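Local coordinates for protein phosphoglycerate dehydrogenase (PDB 3EVT) that probably catalyses the NAD-dependent oxidation of 3-phosphoglycerate to 3-phosphohydroxypyruvate, the entry step of serine biosynthesis, at residues A[53-56]-A[61-64]; A[232-237]-A[263-268]; A[239-244]-A[269-274]. One frame throughout, in Å; residues are numbered along the deposited sequence.

Overall arrangement
Contact 1 lies in the smaller domain with the five-stranded parallel sheet, its centre 58 Å from that of contact 2 and 57 Å from that of contact 3, on the opposite side of the chain's centre. Contacts 2 and 3 sit together on the Rossmann-type NAD-binding domain, centres about 7 Å apart, and share helix 234-242. Contact 1 is buried and purely aliphatic. Contact 3 is buried too, but mixes leucine and valine with a carboxylate. Contact 2 is only partly buried, and there a threonine methyl meets a histidine. Arg268 of contact 2 pairs with acids of contact 3, and both contacts touch the second subunit.

Contact 1: residues A[53-56]-A[61-64]; sequences TILA and QLKF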
loop_
_atom_site.group_PDB
_atom_site.type_symbol
_atom_site.label_atom_id
_atom_site.label_comp_id
_atom_site.label_asym_id
_atom_site.label_seq_id
_atom_site.Cartn_x
_atom_site.Cartn_y
_atom_site.Cartn_z
ATOM N N THR A 53 41.045 1.055 -2.766
ATOM C CA THR A 53 41.982 2.073 -3.277
ATOM C C THR A 53 41.480 3.469 -2.894
ATOM O O THR A 53 42.163 4.215 -2.177
ATOM C CB THR A 53 42.094 2.032 -4.793
ATOM O OG1 THR A 53 42.221 0.679 -5.234
ATOM C CG2 THR A 53 43.288 2.835 -5.242
ATOM N N ILE A 54 40.257 3.786 -3.345
ATOM C CA ILE A 54 39.607 5.092 -3.125
ATOM C C ILE A 54 39.604 5.534 -1.650
ATOM O O ILE A 54 40.024 6.666 -1.313
ATOM C CB ILE A 54 38.186 5.071 -3.735
ATOM C CG1 ILE A 54 38.290 4.999 -5.255
ATOM C CG2 ILE A 54 37.416 6.319 -3.388
ATOM C CD1 ILE A 54 37.009 4.592 -5.941
ATOM N N LEU A 55 39.181 4.634 -0.766
ATOM C CA LEU A 55 39.107 4.960 0.658
ATOM C C LEU A 55 40.476 5.233 1.270
ATOM O O LEU A 55 40.583 5.941 2.259
ATOM C CB LEU A 55 38.398 3.856 1.462
ATOM C CG LEU A 55 36.880 3.643 1.275
ATOM C CD1 LEU A 55 36.385 2.540 2.203
ATOM C CD2 LEU A 55 36.075 4.924 1.511
ATOM N N ALA A 56 41.523 4.673 0.671
ATOM C CA ALA A 56 42.913 4.938 1.108
ATOM C C ALA A 56 43.376 6.411 0.951
ATOM O O ALA A 56 44.178 6.913 1.734
ATOM C CB ALA A 56 43.902 3.968 0.373
ATOM N N GLN A 61 36.099 11.547 -2.301
ATOM C CA GLN A 61 34.821 12.159 -1.950
ATOM C C GLN A 61 33.691 11.154 -1.931
ATOM O O GLN A 61 32.562 11.470 -2.339
ATOM C CB GLN A 61 34.503 13.250 -2.939
ATOM C CG GLN A 61 35.569 14.311 -2.962
ATOM C CD GLN A 61 35.155 15.483 -3.795
ATOM O OE1 GLN A 61 34.353 16.324 -3.340
ATOM N NE2 GLN A 61 35.668 15.549 -5.030
ATOM N N LEU A 62 33.975 9.940 -1.477
ATOM C CA LEU A 62 32.956 8.894 -1.578
ATOM C C LEU A 62 31.908 9.141 -0.522
ATOM O O LEU A 62 32.228 9.407 0.651
ATOM C CB LEU A 62 33.548 7.490 -1.440
ATOM C CG LEU A 62 32.599 6.308 -1.604
ATOM C CD1 LEU A 62 32.123 6.188 -3.050
ATOM C CD2 LEU A 62 33.257 4.969 -1.137
ATOM N N LYS A 63 30.642 9.054 -0.933
ATOM C CA LYS A 63 29.564 9.375 -0.035
ATOM C C LYS A 63 28.519 8.247 0.112
ATOM O O LYS A 63 27.898 8.103 1.144
ATOM C CB LYS A 63 28.922 10.681 -0.509
ATOM C CG LYS A 63 29.838 11.906 -0.457
ATOM C CD LYS A 63 29.049 13.186 -0.745
ATOM C CE LYS A 63 29.852 14.182 -1.589
ATOM N NZ LYS A 63 31.280 14.221 -1.187
ATOM N N PHE A 64 28.322 7.441 -0.924
ATOM C CA PHE A 64 27.267 6.426 -0.897
ATOM C C PHE A 64 27.728 5.182 -1.655
ATOM O O PHE A 64 28.047 5.276 -2.817
ATOM C CB PHE A 64 25.943 7.035 -1.467
ATOM C CG PHE A 64 24.863 6.004 -1.897
ATOM C CD1 PHE A 64 24.552 4.890 -1.109
ATOM C CD2 PHE A 64 24.115 6.228 -3.061
ATOM C CE1 PHE A 64 23.541 3.969 -1.502
ATOM C CE2 PHE A 64 23.089 5.353 -3.471
ATOM C CZ PHE A 64 22.819 4.194 -2.705
#
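Leu62 reaches from the loop toward helix 50-56 and meets two consecutive residues of its last turn, Ile54 and Leu55. Its CB faces the helix, and the nearest atom of Ile54 is the methyl CG2, at 4.5 Å, a loose apolar approach. From there CG continues anti to the backbone N (chi1 -177°), and the chain forks. The branch CD2 turns to Leu55 and rests 3.9 Å from the CD2 methyl of that residue, the tightest point of the contact. The other branch, CD1, bends away from the helix and takes no part. Leu55 does not aim its CB straight at the loop; with CG anti to the carbonyl carbon (chi1 -70°), the side chain leans toward the loop and its branch CD2, not the extended CD1, makes the touch, and the two leucines meet at a slant. No hydrogen bond links the segments; they meet through apolar packing. In the loop itself Lys63 curls back and its NZ donates to Gln61 O at 3.2 Å, coming in 43° out of the carbonyl plane.

The whole forms part of a beta-alpha-beta crossover: strand 41-45, helix 50-56 and strand 64-66, the two strands being parallel neighbours in the sheet. Ile54 also packs on Ile41 and Leu62 on Met44 of strand 41-45, while Leu55 leans on Ala79 and Leu80 of helix 77-82.

Contact 2: residues A[232-237]-A[263-268]; sequences VDTTAL and HPLWQR
Thr234 pushes its methyl CG2 against the imidazole of His263, coming in at the ring's edge near its plane, 3.6 Å from CE1. The same methyl touches Leu265, whose CD1 is 4.0 Å away, so one methyl meets both the ring and the leucine on the same side of it. It gets there because CG2 is anti to the backbone N, which turns OG1 away to a weak hydrogen bond with Glu255 O. One turn on, Leu237 CD2 adds a looser contact with Leu265 CD2 at 4.4 Å.

Behind this first shell, side-chain to backbone bonds within each segment hold the groups in place. Leu265 N donates to His263 ND1 at 3.1 Å, only 8° out of the ring plane, and Pro264 CD lies over one face; together they limit rotation of the imidazole. On the other side Asp233 is the N-cap of helix 234-242: its OD1 accepts from Ala236 N at 3.1 Å, nearly straight at 171°, and its OD2 bonds to Ser210 OG.

Trp266 O accepts from Arg121 and Gln120 of the second subunit. Within the chain, Leu237 packs on strands 222-225 and 248-251, and Leu265 shares Leu251 of the latter, joining the helix to the loop before strand 271-273.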
loop_
_atom_site.group_PDB
_atom_site.type_symbol
_atom_site.label_atom_id
_atom_site.label_comp_id
_atom_site.label_asym_id
_atom_site.label_seq_id
_atom_site.Cartn_x
_atom_site.Cartn_y
_atom_site.Cartn_z
ATOM N N VAL A 232 -4.315 -25.708 5.135
ATOM C CA VAL A 232 -5.717 -25.419 4.998
ATOM C C VAL A 232 -6.504 -26.649 4.547
ATOM O O VAL A 232 -6.235 -27.272 3.520
ATOM C CB VAL A 232 -5.913 -24.279 3.953
ATOM C CG1 VAL A 232 -7.384 -24.086 3.568
ATOM C CG2 VAL A 232 -5.230 -22.984 4.427
ATOM N N ASP A 233 -7.503 -26.978 5.351
ATOM C CA ASP A 233 -8.430 -28.047 5.079
ATOM C C ASP A 233 -9.447 -27.545 4.055
ATOM O O ASP A 233 -10.317 -26.693 4.349
ATOM C CB ASP A 233 -9.075 -28.432 6.405
ATOM C CG ASP A 233 -10.037 -29.599 6.280
ATOM O OD1 ASP A 233 -10.670 -29.745 5.218
ATOM O OD2 ASP A 233 -10.199 -30.335 7.295
ATOM N N THR A 234 -9.339 -28.078 2.848
ATOM C CA THR A 234 -10.106 -27.607 1.711
ATOM C C THR A 234 -11.603 -27.788 1.965
ATOM O O THR A 234 -12.430 -26.952 1.590
ATOM C CB THR A 234 -9.722 -28.418 0.445
ATOM O OG1 THR A 234 -8.444 -27.989 -0.051
ATOM C CG2 THR A 234 -10.726 -28.183 -0.621
ATOM N N THR A 235 -11.948 -28.887 2.619
ATOM C CA THR A 235 -13.349 -29.167 2.905
ATOM C C THR A 235 -13.961 -28.217 3.928
ATOM O O THR A 235 -15.015 -27.607 3.660
ATOM C CB THR A 235 -13.536 -30.637 3.339
ATOM O OG1 THR A 235 -13.258 -31.459 2.195
ATOM C CG2 THR A 235 -14.969 -30.878 3.810
ATOM N N ALA A 236 -13.268 -28.074 5.058
ATOM C CA ALA A 236 -13.662 -27.118 6.091
ATOM C C ALA A 236 -13.808 -25.707 5.501
ATOM O O ALA A 236 -14.795 -24.995 5.786
ATOM C CB ALA A 236 -12.660 -27.129 7.210
ATOM N N LEU A 237 -12.835 -25.319 4.661
ATOM C CA LEU A 237 -12.828 -24.006 4.023
ATOM C C LEU A 237 -14.135 -23.787 3.230
ATOM O O LEU A 237 -14.850 -22.776 3.423
ATOM C CB LEU A 237 -11.568 -23.818 3.148
ATOM C CG LEU A 237 -11.549 -22.524 2.270
ATOM C CD1 LEU A 237 -11.555 -21.215 3.087
ATOM C CD2 LEU A 237 -10.419 -22.472 1.256
ATOM N N HIS A 263 -11.374 -29.769 -9.800
ATOM C CA HIS A 263 -11.580 -29.493 -8.381
ATOM C C HIS A 263 -12.690 -28.443 -8.176
ATOM O O HIS A 263 -12.790 -27.476 -8.954
ATOM C CB HIS A 263 -10.285 -29.041 -7.713
ATOM C CG HIS A 263 -10.290 -29.238 -6.238
ATOM N ND1 HIS A 263 -11.009 -28.427 -5.387
ATOM C CD2 HIS A 263 -9.697 -30.178 -5.460
ATOM C CE1 HIS A 263 -10.850 -28.850 -4.147
ATOM N NE2 HIS A 263 -10.052 -29.908 -4.162
ATOM N N PRO A 264 -13.538 -28.652 -7.152
ATOM C CA PRO A 264 -14.698 -27.746 -7.008
ATOM C C PRO A 264 -14.329 -26.338 -6.504
ATOM O O PRO A 264 -15.080 -25.380 -6.751
ATOM C CB PRO A 264 -15.668 -28.506 -6.067
ATOM C CG PRO A 264 -14.881 -29.688 -5.491
ATOM C CD PRO A 264 -13.601 -29.838 -6.267
ATOM N N LEU A 265 -13.168 -26.207 -5.856
ATOM C CA LEU A 265 -12.616 -24.869 -5.506
ATOM C C LEU A 265 -12.596 -23.896 -6.679
ATOM O O LEU A 265 -12.877 -22.698 -6.519
ATOM C CB LEU A 265 -11.189 -24.957 -4.916
ATOM C CG LEU A 265 -11.017 -25.248 -3.433
ATOM C CD1 LEU A 265 -9.560 -25.216 -3.094
ATOM C CD2 LEU A 265 -11.830 -24.255 -2.528
ATOM N N TRP A 266 -12.244 -24.392 -7.856
ATOM C CA TRP A 266 -12.215 -23.505 -9.040
ATOM C C TRP A 266 -13.562 -22.881 -9.407
ATOM O O TRP A 266 -13.599 -21.772 -9.938
ATOM C CB TRP A 266 -11.758 -24.234 -10.293
ATOM C CG TRP A 266 -10.302 -24.717 -10.368
ATOM C CD1 TRP A 266 -9.862 -26.008 -10.221
ATOM C CD2 TRP A 266 -9.133 -23.931 -10.708
ATOM N NE1 TRP A 266 -8.498 -26.060 -10.441
ATOM C CE2 TRP A 266 -8.034 -24.807 -10.741
ATOM C CE3 TRP A 266 -8.925 -22.578 -11.000
ATOM C CZ2 TRP A 266 -6.733 -24.377 -11.040
ATOM C CZ3 TRP A 266 -7.634 -22.142 -11.297
ATOM C CH2 TRP A 266 -6.544 -23.043 -11.288
ATOM N N GLN A 267 -14.647 -23.635 -9.209
ATOM C CA GLN A 267 -15.973 -23.174 -9.618
ATOM C C GLN A 267 -16.583 -22.165 -8.671
ATOM O O GLN A 267 -17.620 -21.624 -9.000
ATOM C CB GLN A 267 -16.986 -24.340 -9.736
ATOM C CG GLN A 267 -16.384 -25.725 -9.695
ATOM C CD GLN A 267 -15.877 -26.183 -11.071
ATOM O OE1 GLN A 267 -16.286 -25.618 -12.108
ATOM N NE2 GLN A 267 -14.969 -27.195 -11.085
ATOM N N ARG A 268 -15.976 -21.910 -7.503
ATOM C CA ARG A 268 -16.519 -20.896 -6.582
ATOM C C ARG A 268 -16.212 -19.451 -7.066
ATOM O O ARG A 268 -15.143 -19.194 -7.659
ATOM C CB ARG A 268 -15.971 -21.103 -5.183
ATOM C CG ARG A 268 -15.718 -22.595 -4.783
ATOM C CD ARG A 268 -16.585 -23.093 -3.624
ATOM N NE ARG A 268 -17.061 -22.072 -2.675
ATOM C CZ ARG A 268 -17.938 -22.322 -1.686
ATOM N NH1 ARG A 268 -18.346 -21.352 -0.869
ATOM N NH2 ARG A 268 -18.403 -23.554 -1.496
#

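Contact 3: residues A[239-244]-A[269-274]; sequences TALDHH and DDVLIT
The carboxylate of Asp270 is the flat group that matters across this contact, and Leu241 stands above its plane: CB is 3.6 Å from OD2, and the CD2 methyl is 4.0 Å from the same oxygen. Two imidazoles flank the helix end without crossing over. His243 has Thr239 O 3.4 Å above one face, offset to the rim, and His244 has Asp242 O similarly placed over one of its own.

The setting is a Rossmann-type fold, where helix 234-242 packs against the end of the seven-stranded parallel sheet that finishes with strand 271-273. The helix closes in a Schellman motif, with His244, of positive phi, as the C-prime residue: His244 N bonds to Leu241 O at 3.2 Å, and Gln245 N reaches back to Ala240 O.

Leu241, whose CB points toward 269-274, is the residue of 239-244 that makes the contact. With CG anti to the carbonyl carbon (chi1 -67°), its CD1 lands 3.6 Å from Val271 CG2, the two side chains crossing at about a right angle. With an alanine here, CB would still lie by the carboxylate, but Val271 CG2 would probably lose its mate on the helix and a gap would open between helix and strand.

Leu241 gives the carboxylate only a nonpolar cover; its polar partner is Arg268. Beyond the strand, the second subunit closes in: Gln120 of that chain bonds to Val271 O and Ile273 N, and its Arg121 forms a salt bridge with Asp269. Two acids are held near each other by the one arginine: Asp270 OD2 pairs with Arg268 NH1 and Asp242 OD1 with Arg268 NH2, leaving those two oxygens 5.6 Å apart.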
loop_
_atom_site.group_PDB
_atom_site.type_symbol
_atom_site.label_atom_id
_atom_site.label_comp_id
_atom_site.label_asym_id
_atom_site.label_seq_id
_atom_site.Cartn_x
_atom_site.Cartn_y
_atom_site.Cartn_z
ATOM N N THR A 239 -16.965 -25.341 3.510
ATOM C CA THR A 239 -18.103 -25.266 4.414
ATOM C C THR A 239 -18.149 -23.977 5.281
ATOM O O THR A 239 -19.230 -23.399 5.481
ATOM C CB THR A 239 -18.398 -26.649 5.151
ATOM O OG1 THR A 239 -17.426 -26.898 6.141
ATOM C CG2 THR A 239 -18.328 -27.829 4.157
ATOM N N ALA A 240 -16.987 -23.468 5.698
ATOM C CA ALA A 240 -16.917 -22.146 6.384
ATOM C C ALA A 240 -17.431 -20.996 5.512
ATOM O O ALA A 240 -18.062 -20.067 6.018
ATOM C CB ALA A 240 -15.522 -21.834 6.825
ATOM N N LEU A 241 -17.129 -21.050 4.218
ATOM C CA LEU A 241 -17.668 -20.105 3.249
ATOM C C LEU A 241 -19.133 -20.347 3.015
ATOM O O LEU A 241 -19.913 -19.419 2.890
ATOM C CB LEU A 241 -16.908 -20.216 1.929
ATOM C CG LEU A 241 -15.434 -19.764 2.000
ATOM C CD1 LEU A 241 -14.585 -20.356 0.853
ATOM C CD2 LEU A 241 -15.328 -18.202 2.078
ATOM N N ASP A 242 -19.527 -21.601 2.981
ATOM C CA ASP A 242 -20.945 -21.900 2.840
ATOM C C ASP A 242 -21.776 -21.294 3.965
ATOM O O ASP A 242 -22.829 -20.709 3.703
ATOM C CB ASP A 242 -21.189 -23.409 2.719
ATOM C CG ASP A 242 -20.896 -23.908 1.336
ATOM O OD1 ASP A 242 -20.789 -23.072 0.415
ATOM O OD2 ASP A 242 -20.759 -25.128 1.173
ATOM N N HIS A 243 -21.295 -21.418 5.204
ATOM C CA HIS A 243 -22.018 -20.879 6.375
ATOM C C HIS A 243 -21.598 -19.459 6.783
ATOM O O HIS A 243 -21.797 -19.067 7.935
ATOM C CB HIS A 243 -21.845 -21.816 7.573
ATOM C CG HIS A 243 -22.219 -23.235 7.278
ATOM N ND1 HIS A 243 -21.657 -24.310 7.935
ATOM C CD2 HIS A 243 -23.084 -23.758 6.372
ATOM C CE1 HIS A 243 -22.167 -25.434 7.459
ATOM N NE2 HIS A 243 -23.030 -25.128 6.504
ATOM N N HIS A 244 -20.981 -18.716 5.857
ATOM C CA HIS A 244 -20.561 -17.351 6.089
ATOM C C HIS A 244 -19.771 -17.179 7.346
ATOM O O HIS A 244 -19.937 -16.163 8.021
ATOM C CB HIS A 244 -21.779 -16.459 6.185
ATOM C CG HIS A 244 -22.765 -16.713 5.097
ATOM N ND1 HIS A 244 -22.511 -16.381 3.785
ATOM C CD2 HIS A 244 -23.979 -17.314 5.106
ATOM C CE1 HIS A 244 -23.537 -16.743 3.032
ATOM N NE2 HIS A 244 -24.437 -17.323 3.806
ATOM N N ASP A 269 -17.158 -18.532 -6.840
ATOM C CA ASP A 269 -16.923 -17.099 -7.034
ATOM C C ASP A 269 -16.294 -16.419 -5.808
ATOM O O ASP A 269 -15.997 -15.238 -5.846
ATOM C CB ASP A 269 -18.230 -16.392 -7.400
ATOM C CG ASP A 269 -18.648 -16.667 -8.841
ATOM O OD1 ASP A 269 -17.827 -17.217 -9.621
ATOM O OD2 ASP A 269 -19.785 -16.307 -9.215
ATOM N N ASP A 270 -16.087 -17.170 -4.740
ATOM C CA ASP A 270 -15.633 -16.592 -3.486
ATOM C C ASP A 270 -14.258 -17.132 -3.084
ATOM O O ASP A 270 -13.831 -16.960 -1.935
ATOM C CB ASP A 270 -16.654 -16.832 -2.352
ATOM C CG ASP A 270 -16.880 -18.310 -2.061
ATOM O OD1 ASP A 270 -16.278 -19.152 -2.746
ATOM O OD2 ASP A 270 -17.693 -18.631 -1.166
ATOM N N VAL A 271 -13.584 -17.790 -4.034
ATOM C CA VAL A 271 -12.217 -18.241 -3.790
ATOM C C VAL A 271 -11.386 -17.823 -4.990
ATOM O O VAL A 271 -11.792 -18.083 -6.136
ATOM C CB VAL A 271 -12.124 -19.773 -3.547
ATOM C CG1 VAL A 271 -10.687 -20.207 -3.269
ATOM C CG2 VAL A 271 -13.001 -20.177 -2.407
ATOM N N LEU A 272 -10.269 -17.135 -4.755
ATOM C CA LEU A 272 -9.447 -16.684 -5.881
ATOM C C LEU A 272 -8.236 -17.552 -5.918
ATOM O O LEU A 272 -7.408 -17.438 -5.045
ATOM C CB LEU A 272 -8.963 -15.233 -5.692
ATOM C CG LEU A 272 -9.946 -14.136 -5.239
ATOM C CD1 LEU A 272 -9.315 -12.711 -5.102
ATOM C CD2 LEU A 272 -11.135 -14.117 -6.134
ATOM N N ILE A 273 -8.114 -18.400 -6.927
ATOM C CA ILE A 273 -7.003 -19.326 -7.008
ATOM C C ILE A 273 -5.922 -18.655 -7.835
ATOM O O ILE A 273 -6.187 -18.211 -8.964
ATOM C CB ILE A 273 -7.425 -20.679 -7.748
ATOM C CG1 ILE A 273 -8.667 -21.273 -7.118
ATOM C CG2 ILE A 273 -6.277 -21.716 -7.709
ATOM C CD1 ILE A 273 -8.438 -21.786 -5.680
ATOM N N THR A 274 -4.715 -18.555 -7.301
ATOM C CA THR A 274 -3.631 -18.151 -8.145
ATOM C C THR A 274 -2.640 -19.290 -8.076
ATOM O O THR A 274 -2.457 -19.873 -7.026
ATOM C CB THR A 274 -2.955 -16.802 -7.704
ATOM O OG1 THR A 274 -2.496 -16.926 -6.346
ATOM C CG2 THR A 274 -3.962 -15.663 -7.799
#